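Lipoprotein LpqN (Mycobacterium tuberculosis, PDB 6E5F) supports cell envelope biogenesis, interacting with the periplasmic domains of the mycolate transporters MmpL3 and MmpL11, and aids intracellular survival of the pathogen. Local coordinates at residues Asp204-Asp207 and Asp208-Met211. Sequence-based numbering, arbitrary orientation.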
loop_
_atom_site.group_PDB
_atom_site.type_symbol
_atom_site.label_atom_id
_atom_site.label_comp_id
_atom_site.label_asym_id
_atom_site.label_seq_id
_atom_site.Cartn_x
_atom_site.Cartn_y
_atom_site.Cartn_z
ATOM N N ASP A 204 5.072 1.562 7.532
ATOM C CA ASP A 204 5.958 2.583 8.075
ATOM C C ASP A 204 6.350 2.217 9.496
ATOM O O ASP A 204 5.513 1.797 10.295
ATOM C CB ASP A 204 5.267 3.950 8.055
ATOM C CG ASP A 204 5.978 4.978 8.916
ATOM O OD1 ASP A 204 7.035 5.487 8.496
ATOM O OD2 ASP A 204 5.477 5.275 10.022
ATOM N N ALA A 205 7.634 2.377 9.802
ATOM C CA ALA A 205 8.122 2.166 11.160
ATOM C C ALA A 205 9.439 2.904 11.327
ATOM O O ALA A 205 10.113 3.242 10.351
ATOM C CB ALA A 205 8.314 0.676 11.462
ATOM N N LEU A 206 9.790 3.158 12.582
ATOM C CA LEU A 206 11.132 3.641 12.874
ATOM C C LEU A 206 12.156 2.604 12.431
ATOM O O LEU A 206 11.899 1.398 12.448
ATOM C CB LEU A 206 11.277 3.913 14.369
ATOM C CG LEU A 206 10.474 5.107 14.899
ATOM C CD1 LEU A 206 10.350 5.043 16.411
ATOM C CD2 LEU A 206 11.121 6.420 14.470
ATOM N N ASP A 207 13.331 3.094 12.020
ATOM C CA ASP A 207 14.381 2.229 11.492
ATOM C C ASP A 207 14.636 1.019 12.384
ATOM O O ASP A 207 14.793 -0.102 11.889
ATOM C CB ASP A 207 15.670 3.039 11.330
ATOM C CG ASP A 207 16.838 2.193 10.855
ATOM O OD1 ASP A 207 16.800 1.748 9.690
ATOM O OD2 ASP A 207 17.781 1.976 11.647
ATOM N N ASP A 208 14.673 1.220 13.700
ATOM C CA ASP A 208 15.016 0.126 14.598
ATOM C C ASP A 208 13.956 -0.967 14.636
ATOM O O ASP A 208 14.235 -2.049 15.164
ATOM C CB ASP A 208 15.284 0.665 16.004
ATOM C CG ASP A 208 16.025 -0.326 16.878
ATOM O OD1 ASP A 208 17.091 -0.820 16.450
ATOM O OD2 ASP A 208 15.553 -0.604 18.000
ATOM N N GLU A 209 12.760 -0.725 14.093
ATOM C CA GLU A 209 11.701 -1.729 14.050
ATOM C C GLU A 209 11.453 -2.237 12.630
ATOM O O GLU A 209 10.363 -2.710 12.305
ATOM C CB GLU A 209 10.426 -1.194 14.703
ATOM C CG GLU A 209 10.587 -1.024 16.214
ATOM C CD GLU A 209 9.474 -0.233 16.868
ATOM O OE1 GLU A 209 8.683 -0.834 17.627
ATOM O OE2 GLU A 209 9.403 0.991 16.636
ATOM N N THR A 210 12.480 -2.173 11.782
ATOM C CA THR A 210 12.358 -2.634 10.407
ATOM C C THR A 210 11.934 -4.096 10.339
ATOM O O THR A 210 11.083 -4.463 9.521
ATOM C CB THR A 210 13.695 -2.438 9.683
ATOM O OG1 THR A 210 13.955 -1.038 9.521
ATOM C CG2 THR A 210 13.666 -3.104 8.322
ATOM N N MET A 211 12.521 -4.949 11.185
ATOM C CA MET A 211 12.222 -6.376 11.105
ATOM C C MET A 211 10.770 -6.670 11.456
ATOM O O MET A 211 10.193 -7.632 10.937
ATOM C CB MET A 211 13.149 -7.167 12.028
ATOM C CG MET A 211 13.040 -8.680 11.860
ATOM S SD MET A 211 13.625 -9.270 10.254
ATOM C CE MET A 211 15.360 -8.848 10.359
HETATM O O HOH W 1 8.007 2.480 14.634
#
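The carbonyl oxygen of Asp207 takes two bonds from a single residue, Thr210. Thr210 OG1 donates to Asp207 O over 2.7 Å, tilted 18° from the carbonyl plane. Thr210 N reaches the same Asp207 O at 3.1 Å from well above that plane, along a more bent path than the backbone bond before it. The two donors sit together because the hydroxyl of Thr210 turns back beside its own backbone N (chi1 -68°), with CG2 anti to that N. Since OG1 spends its proton on Asp207 O, in its hydrogen bond with Thr182 OG1 of strand 179-192 it presumably serves as acceptor.

One residue earlier the backbone repeats the pattern: Glu209 N donates to Leu206 O at 2.8 Å, straighter at 156°. These successive i to i+3 bonds, with Asp207 and Asp208 in 3-10 conformation, define a tight turn that takes the chain from strand 195-206 into helix 210-223, with Glu209 at the N-cap position.

The side chains of Leu206 and Glu209 run side by side in the same direction. Glu209 is extended beyond CG, which carries OE2 alongside the leucine, 4.1 Å from Leu206 CB. A water joins the pair, donating to Glu209 OE2 at 2.9 Å and accepting from Leu206 N at 2.8 Å. The other carboxylate oxygen, OE1, accepts from Ala113 N, so both oxygens of this buried group have a partner and its rotation is probably restrained. Ala205 points its CB toward this turn, 4.0 Å from Glu209 O.

The side chain of Thr210 lies about 5 Å from the bound 6-O-dodecyl trehalose, whose pocket includes Thr182; the hydrogen-bonded chain Thr182 OG1, Thr210 OG1, Asp207 O therefore links the strand-to-helix turn to the pocket wall.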